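Local coordinates for protein monomethylamine methyltransferase MtmB1 (Methanosarcina barkeri, PDB 1TV2) that catalyses methyl transfer from monomethylamine to the corrinoid cofactor of its partner protein MtmC, in methanogenesis from methylamine, at residues Y335-P340 with S369-V374; T131-S136 with D376-M381. All coordinates share one frame; numbering follows the deposited sequence.

Contact 1: residues Y335-P340 with S369-V374; sequences YPCAGP and SAKGVV. With BG5 (5-hydroxyamino-3-methyl-pyrrolidine-2-carboxylic acid), chain B.
Two backbone hydrogen bonds tie the loop Pro336-Ala338 to a turn at Ala370-Lys371. Lys371 N lies 2.9 Å from Pro336 O; Ala370 N gives Ala338 O a bond of 3.0 Å that is the straighter of the two at its hydrogen. Between them Ala370 CA directs its hydrogen at Cys337 O, 3.6 Å away, making a CH...O contact. Ala370, Lys371 and Gly372 all have positive phi, forming a left-handed turn that offers successive backbone N-H groups to the opposing carbonyls.

Aromatic and ligand contacts lie at Tyr335. Its first torsion (chi1 -82°) swings the ring over toward 369-374, where the CD2 edge meets Lys371 O in plane at 3.4 Å. The hydroxyl reaches the C6 methyl of BG5, with OH to C6 at 3.1 Å, and hydrogen-bonds a water that also binds Gly372 O weakly. A beta-carbon on Gly372 would collide with the ring. Replacing Tyr335 by alanine would take away ring and hydroxyl, which is likely to open a gap beside the BG5 methyl and leave this water without its phenolic partner.

Aliphatic parts pack alongside. The extended Lys371 chain runs past Cys337, its CE 3.8 Å from SG, and Pro340 CG rests 3.7 Å from Ser369 CB. The polar ends of these side chains leave for partners outside: Lys371 NZ bonds Trp303 O, and Ser369 OG bonds Glu382 of helix 380-393.

Both segments follow adjacent parallel strands, 330-333 and 363-366, of the parallel barrel; the MtmB family belongs to the TIM-barrel clan. Glu348 of helix 343-359 accepts from Cys337 N and Ala338 N, and Ala338 packs on Met344 and Cys345 of that helix.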
ATOM      1  N   TYR A 335      30.985  -9.268  21.151  1.00 18.08           N
ATOM      2  CA  TYR A 335      32.113  -9.929  20.503  1.00 19.38           C
ATOM      3  C   TYR A 335      32.936 -10.759  21.488  1.00 19.43           C
ATOM      4  O   TYR A 335      33.920 -10.272  22.047  1.00 20.31           O
ATOM      5  CB  TYR A 335      33.042  -8.910  19.843  1.00 20.68           C
ATOM      6  CG  TYR A 335      32.592  -8.442  18.484  1.00 22.78           C
ATOM      7  CD1 TYR A 335      31.654  -7.416  18.348  1.00 22.67           C
ATOM      8  CD2 TYR A 335      33.112  -9.020  17.327  1.00 21.34           C
ATOM      9  CE1 TYR A 335      31.249  -6.977  17.089  1.00 23.26           C
ATOM     10  CE2 TYR A 335      32.715  -8.593  16.070  1.00 23.39           C
ATOM     11  CZ  TYR A 335      31.786  -7.571  15.956  1.00 24.75           C
ATOM     12  OH  TYR A 335      31.409  -7.139  14.707  1.00 27.62           O
ATOM     13  N   PRO A 336      32.532 -12.016  21.729  1.00 19.81           N
ATOM     14  CA  PRO A 336      33.261 -12.895  22.653  1.00 19.93           C
ATOM     15  C   PRO A 336      34.479 -13.476  21.937  1.00 20.82           C
ATOM     16  O   PRO A 336      34.523 -13.493  20.706  1.00 19.43           O
ATOM     17  CB  PRO A 336      32.247 -13.999  22.974  1.00 19.87           C
ATOM     18  CG  PRO A 336      30.912 -13.406  22.590  1.00 21.23           C
ATOM     19  CD  PRO A 336      31.238 -12.613  21.360  1.00 19.10           C
ATOM     20  N   CYS A 337      35.454 -13.957  22.704  1.00 21.86           N
ATOM     21  CA  CYS A 337      36.649 -14.564  22.123  1.00 22.43           C
ATOM     22  C   CYS A 337      36.334 -15.997  21.694  1.00 22.53           C
ATOM     23  O   CYS A 337      36.664 -16.412  20.581  1.00 22.59           O
ATOM     24  CB  CYS A 337      37.793 -14.598  23.142  1.00 23.39           C
ATOM     25  SG  CYS A 337      38.397 -12.988  23.680  1.00 26.47           S
ATOM     26  N   ALA A 338      35.687 -16.743  22.584  1.00 20.55           N
ATOM     27  CA  ALA A 338      35.339 -18.138  22.328  1.00 21.86           C
ATOM     28  C   ALA A 338      34.258 -18.323  21.265  1.00 23.21           C
ATOM     29  O   ALA A 338      33.428 -17.437  21.041  1.00 22.59           O
ATOM     30  CB  ALA A 338      34.908 -18.807  23.627  1.00 21.44           C
ATOM     31  N   GLY A 339      34.274 -19.488  20.621  1.00 21.72           N
ATOM     32  CA  GLY A 339      33.302 -19.790  19.585  1.00 22.10           C
ATOM     33  C   GLY A 339      32.057 -20.458  20.135  1.00 22.34           C
ATOM     34  O   GLY A 339      31.984 -20.740  21.332  1.00 23.39           O
ATOM     35  N   PRO A 340      31.055 -20.732  19.284  1.00 22.09           N
ATOM     36  CA  PRO A 340      29.809 -21.373  19.716  1.00 22.56           C
ATOM     37  C   PRO A 340      29.996 -22.778  20.272  1.00 23.15           C
ATOM     38  O   PRO A 340      30.964 -23.468  19.949  1.00 23.34           O
ATOM     39  CB  PRO A 340      28.967 -21.393  18.437  1.00 20.47           C
ATOM     40  CG  PRO A 340      29.481 -20.241  17.665  1.00 20.83           C
ATOM     41  CD  PRO A 340      30.971 -20.352  17.865  1.00 21.53           C
ATOM     42  N   SER A 369      30.015 -14.441  17.933  1.00 19.27           N
ATOM     43  CA  SER A 369      30.897 -15.442  18.520  1.00 20.62           C
ATOM     44  C   SER A 369      32.174 -15.636  17.710  1.00 20.72           C
ATOM     45  O   SER A 369      32.214 -15.341  16.516  1.00 20.75           O
ATOM     46  CB  SER A 369      30.143 -16.763  18.659  1.00 21.04           C
ATOM     47  OG  SER A 369      28.997 -16.579  19.476  1.00 22.54           O
ATOM     48  N   ALA A 370      33.219 -16.135  18.369  1.00 21.79           N
ATOM     49  CA  ALA A 370      34.509 -16.343  17.723  1.00 20.73           C
ATOM     50  C   ALA A 370      34.981 -15.013  17.140  1.00 21.13           C
ATOM     51  O   ALA A 370      35.576 -14.969  16.063  1.00 20.92           O
ATOM     52  CB  ALA A 370      34.393 -17.392  16.623  1.00 20.91           C
ATOM     53  N   LYS A 371      34.697 -13.934  17.865  1.00 20.95           N
ATOM     54  CA  LYS A 371      35.076 -12.581  17.461  1.00 21.46           C
ATOM     55  C   LYS A 371      34.455 -12.156  16.135  1.00 21.22           C
ATOM     56  O   LYS A 371      34.925 -11.220  15.487  1.00 20.44           O
ATOM     57  CB  LYS A 371      36.606 -12.453  17.401  1.00 23.72           C
ATOM     58  CG  LYS A 371      37.278 -12.716  18.749  1.00 26.65           C
ATOM     59  CD  LYS A 371      38.790 -12.551  18.696  1.00 28.47           C
ATOM     60  CE  LYS A 371      39.430 -13.014  19.998  1.00 29.84           C
ATOM     61  NZ  LYS A 371      40.911 -12.816  20.001  1.00 30.75           N
ATOM     62  N   GLY A 372      33.398 -12.859  15.740  1.00 20.55           N
ATOM     63  CA  GLY A 372      32.687 -12.536  14.513  1.00 20.60           C
ATOM     64  C   GLY A 372      33.462 -12.580  13.211  1.00 22.32           C
ATOM     65  O   GLY A 372      33.070 -11.930  12.239  1.00 20.68           O
ATOM     66  N   VAL A 373      34.547 -13.347  13.167  1.00 22.48           N
ATOM     67  CA  VAL A 373      35.335 -13.427  11.945  1.00 24.10           C
ATOM     68  C   VAL A 373      35.500 -14.843  11.405  1.00 24.56           C
ATOM     69  O   VAL A 373      36.214 -15.051  10.425  1.00 24.73           O
ATOM     70  CB  VAL A 373      36.732 -12.792  12.141  1.00 23.69           C
ATOM     71  CG1 VAL A 373      36.578 -11.317  12.457  1.00 25.32           C
ATOM     72  CG2 VAL A 373      37.486 -13.495  13.261  1.00 24.66           C
ATOM     73  N   VAL A 374      34.839 -15.812  12.031  1.00 24.01           N
ATOM     74  CA  VAL A 374      34.936 -17.200  11.583  1.00 23.14           C
ATOM     75  C   VAL A 374      33.630 -17.665  10.947  1.00 23.33           C
ATOM     76  O   VAL A 374      32.581 -17.697  11.593  1.00 21.49           O
ATOM     77  CB  VAL A 374      35.296 -18.144  12.749  1.00 23.63           C
ATOM     78  CG1 VAL A 374      35.462 -19.568  12.236  1.00 22.64           C
ATOM     79  CG2 VAL A 374      36.574 -17.666  13.420  1.00 22.09           C
TER
HETATM   80  C1  BG5 B 459      25.329  -4.733  14.951  1.00 21.29           C
HETATM   81  C2  BG5 B 459      26.821  -4.735  14.645  1.00 24.06           C
HETATM   82  C3  BG5 B 459      27.220  -5.935  13.801  1.00 25.26           C
HETATM   83  C4  BG5 B 459      27.335  -5.413  12.368  1.00 25.51           C
HETATM   84  C5  BG5 B 459      27.652  -3.922  12.465  1.00 26.81           C
HETATM   85  C6  BG5 B 459      28.469  -6.387  14.329  1.00 27.70           C
HETATM   86  N1  BG5 B 459      27.285  -3.495  13.872  1.00 22.73           N
HETATM   87  O1  BG5 B 459      24.919  -5.295  15.971  1.00 20.29           O
HETATM   88  N2  BG5 B 459      26.839  -3.196  11.540  1.00 28.92           N
HETATM   89  O2  BG5 B 459      25.507  -2.673  11.778  1.00 26.07           O
HETATM   90  O   HOH W   1      30.975  -9.420  12.948  1.00 27.13           O

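Contact 2: residues T131-S136 with D376-M381. With BG5 (5-hydroxyamino-3-methyl-pyrrolidine-2-carboxylic acid), chain B.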
ATOM      1  N   THR A 131      25.300 -11.215  13.845  1.00 17.87           N
ATOM      2  CA  THR A 131      25.966  -9.977  14.219  1.00 17.87           C
ATOM      3  C   THR A 131      27.111  -9.637  13.259  1.00 18.59           C
ATOM      4  O   THR A 131      28.261  -9.464  13.668  1.00 17.99           O
ATOM      5  CB  THR A 131      26.486 -10.079  15.678  1.00 18.26           C
ATOM      6  OG1 THR A 131      25.435 -10.579  16.516  1.00 17.58           O
ATOM      7  CG2 THR A 131      26.900  -8.719  16.212  1.00 16.48           C
ATOM      8  N   GLY A 132      26.782  -9.565  11.972  1.00 17.69           N
ATOM      9  CA  GLY A 132      27.762  -9.218  10.956  1.00 17.53           C
ATOM     10  C   GLY A 132      28.829 -10.249  10.636  1.00 18.65           C
ATOM     11  O   GLY A 132      29.740  -9.968   9.859  1.00 18.28           O
ATOM     12  N   SER A 133      28.729 -11.439  11.216  1.00 18.45           N
ATOM     13  CA  SER A 133      29.721 -12.482  10.961  1.00 18.28           C
ATOM     14  C   SER A 133      29.473 -13.148   9.611  1.00 19.08           C
ATOM     15  O   SER A 133      28.348 -13.149   9.108  1.00 19.75           O
ATOM     16  CB  SER A 133      29.677 -13.540  12.066  1.00 18.07           C
ATOM     17  OG  SER A 133      29.879 -12.953  13.341  1.00 20.81           O
ATOM     18  N   PRO A 134      30.527 -13.724   9.008  1.00 19.10           N
ATOM     19  CA  PRO A 134      30.402 -14.394   7.710  1.00 19.07           C
ATOM     20  C   PRO A 134      29.606 -15.697   7.794  1.00 20.23           C
ATOM     21  O   PRO A 134      29.906 -16.571   8.610  1.00 20.29           O
ATOM     22  CB  PRO A 134      31.854 -14.617   7.294  1.00 18.68           C
ATOM     23  CG  PRO A 134      32.556 -14.782   8.611  1.00 19.94           C
ATOM     24  CD  PRO A 134      31.933 -13.699   9.455  1.00 18.96           C
ATOM     25  N   ILE A 135      28.591 -15.811   6.941  1.00 18.40           N
ATOM     26  CA  ILE A 135      27.735 -16.989   6.898  1.00 18.55           C
ATOM     27  C   ILE A 135      27.687 -17.540   5.476  1.00 19.61           C
ATOM     28  O   ILE A 135      27.493 -16.785   4.521  1.00 19.40           O
ATOM     29  CB  ILE A 135      26.290 -16.643   7.339  1.00 18.70           C
ATOM     30  CG1 ILE A 135      26.304 -16.020   8.743  1.00 17.61           C
ATOM     31  CG2 ILE A 135      25.418 -17.891   7.300  1.00 16.26           C
ATOM     32  CD1 ILE A 135      26.861 -16.920   9.825  1.00 17.57           C
ATOM     33  N   SER A 136      27.871 -18.851   5.340  1.00 19.74           N
ATOM     34  CA  SER A 136      27.839 -19.502   4.034  1.00 20.56           C
ATOM     35  C   SER A 136      26.479 -19.291   3.375  1.00 21.36           C
ATOM     36  O   SER A 136      25.439 -19.339   4.038  1.00 20.31           O
ATOM     37  CB  SER A 136      28.107 -21.003   4.180  1.00 22.04           C
ATOM     38  OG  SER A 136      29.370 -21.240   4.776  1.00 21.77           O
ATOM     39  N   ASP A 376      30.356 -19.139   9.668  1.00 19.74           N
ATOM     40  CA  ASP A 376      29.311 -19.962  10.267  1.00 20.64           C
ATOM     41  C   ASP A 376      29.398 -20.239  11.764  1.00 20.77           C
ATOM     42  O   ASP A 376      28.671 -21.100  12.270  1.00 19.18           O
ATOM     43  CB  ASP A 376      29.196 -21.296   9.517  1.00 20.02           C
ATOM     44  CG  ASP A 376      28.801 -21.116   8.059  1.00 21.89           C
ATOM     45  OD1 ASP A 376      28.041 -20.169   7.757  1.00 20.33           O
ATOM     46  OD2 ASP A 376      29.238 -21.931   7.214  1.00 21.12           O
ATOM     47  N   LYS A 377      30.261 -19.518  12.481  1.00 20.46           N
ATOM     48  CA  LYS A 377      30.372 -19.736  13.920  1.00 20.00           C
ATOM     49  C   LYS A 377      29.549 -18.775  14.783  1.00 20.07           C
ATOM     50  O   LYS A 377      30.088 -18.025  15.600  1.00 19.13           O
ATOM     51  CB  LYS A 377      31.844 -19.731  14.364  1.00 20.07           C
ATOM     52  CG  LYS A 377      32.590 -20.994  13.926  1.00 21.49           C
ATOM     53  CD  LYS A 377      33.882 -21.220  14.701  1.00 22.72           C
ATOM     54  CE  LYS A 377      34.537 -22.537  14.282  1.00 23.75           C
ATOM     55  NZ  LYS A 377      35.764 -22.841  15.077  1.00 24.38           N
ATOM     56  N   THR A 378      28.234 -18.815  14.581  1.00 19.31           N
ATOM     57  CA  THR A 378      27.273 -18.010  15.334  1.00 18.89           C
ATOM     58  C   THR A 378      25.944 -18.757  15.275  1.00 19.15           C
ATOM     59  O   THR A 378      25.538 -19.204  14.204  1.00 17.96           O
ATOM     60  CB  THR A 378      27.037 -16.606  14.712  1.00 19.20           C
ATOM     61  OG1 THR A 378      26.588 -16.748  13.359  1.00 20.79           O
ATOM     62  CG2 THR A 378      28.306 -15.769  14.746  1.00 17.68           C
ATOM     63  N   THR A 379      25.278 -18.914  16.415  1.00 18.03           N
ATOM     64  CA  THR A 379      23.982 -19.588  16.430  1.00 19.01           C
ATOM     65  C   THR A 379      23.037 -18.910  17.414  1.00 18.40           C
ATOM     66  O   THR A 379      23.467 -18.137  18.274  1.00 19.02           O
ATOM     67  CB  THR A 379      24.085 -21.071  16.832  1.00 18.60           C
ATOM     68  OG1 THR A 379      24.241 -21.167  18.251  1.00 19.61           O
ATOM     69  CG2 THR A 379      25.260 -21.743  16.135  1.00 17.83           C
ATOM     70  N   GLY A 380      21.749 -19.220  17.290  1.00 18.00           N
ATOM     71  CA  GLY A 380      20.751 -18.631  18.163  1.00 17.22           C
ATOM     72  C   GLY A 380      20.923 -18.954  19.633  1.00 17.39           C
ATOM     73  O   GLY A 380      20.414 -18.230  20.488  1.00 17.86           O
ATOM     74  N   MET A 381      21.630 -20.039  19.940  1.00 17.26           N
ATOM     75  CA  MET A 381      21.841 -20.421  21.333  1.00 18.76           C
ATOM     76  C   MET A 381      22.533 -19.316  22.130  1.00 18.08           C
ATOM     77  O   MET A 381      22.228 -19.106  23.302  1.00 19.78           O
ATOM     78  CB  MET A 381      22.665 -21.713  21.420  1.00 19.71           C
ATOM     79  CG  MET A 381      21.872 -22.976  21.127  1.00 21.92           C
ATOM     80  SD  MET A 381      20.666 -23.341  22.426  1.00 25.59           S
ATOM     81  CE  MET A 381      21.639 -24.415  23.491  1.00 25.64           C
TER
HETATM   82  C1  BG5 B 459      25.329  -4.733  14.951  1.00 21.29           C
HETATM   83  C2  BG5 B 459      26.821  -4.735  14.645  1.00 24.06           C
HETATM   84  C3  BG5 B 459      27.220  -5.935  13.801  1.00 25.26           C
HETATM   85  C4  BG5 B 459      27.335  -5.413  12.368  1.00 25.51           C
HETATM   86  C5  BG5 B 459      27.652  -3.922  12.465  1.00 26.81           C
HETATM   87  C6  BG5 B 459      28.469  -6.387  14.329  1.00 27.70           C
HETATM   88  N1  BG5 B 459      27.285  -3.495  13.872  1.00 22.73           N
HETATM   89  O1  BG5 B 459      24.919  -5.295  15.971  1.00 20.29           O
HETATM   90  N2  BG5 B 459      26.839  -3.196  11.540  1.00 28.92           N
HETATM   91  O2  BG5 B 459      25.507  -2.673  11.778  1.00 26.07           O
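Ser133, Ile135 and Ser136 meet Thr378 and Asp376 along one side of the short strand 134-135. At the start of 131-136, Thr131 instead faces the ligand, its CG2 methyl 3.4 Å from BG5 C6. Ser133 OG lies 3.5 Å from the CG2 methyl of Thr378, its own hydrogen bond going back to Pro130 O. Pro134 O then accepts from Asp376 N at 2.8 Å. Ile135 lies across both partners, CG2 3.5 Å from Asp376 OD1 and CD1 3.5 Å from Thr378 OG1. The Thr378 torsion (chi1 57°) turns OG1 to Ile135 CD1 while CG2 goes to Ser133, and it leaves this hydroxyl buried without a polar partner in the model.

Ser136 is gripped twice by the Asp376 carboxylate. Its backbone N bonds OD1 at 2.8 Å and its OG donates to OD2 over a short 2.5 Å, each on a syn side and about 20° out of the carboxylate plane. Two donors on two oxygens should fix the rotation of the carboxylate, and together with the bond to Pro134 O they let Asp376 hold the backbone on both sides of Ile135.

Strand 134-135 pairs in parallel with 155-161, and Ile135 packs on Phe140 and Val143 of helix 140-148. Across the contact, Thr379 sits at the N-cap of helix 380-393, touching helices 425-428 and 438-453.

In the fold
Both contacts are mainly buried, on the same side of the chain's centre, with centres about 9 Å apart. Each reaches BG5, probably the hydroxylamine-modified ring of the pyrrolysine residue: contact 1 through Tyr335, contact 2 through Thr131, which does not itself touch 376-381. They share the connection between strand 363-366 and helix 380-393: its first part joins contact 1, its later part contact 2. Contact 1 sets loop against loop through backbone bonds, with an aromatic side chain at the ligand; contact 2 sets a short strand against a turn through one backbone bond and a carboxylate. They pack directly against each other, Gly372 CA lying 3.1 Å from Ser133 OG.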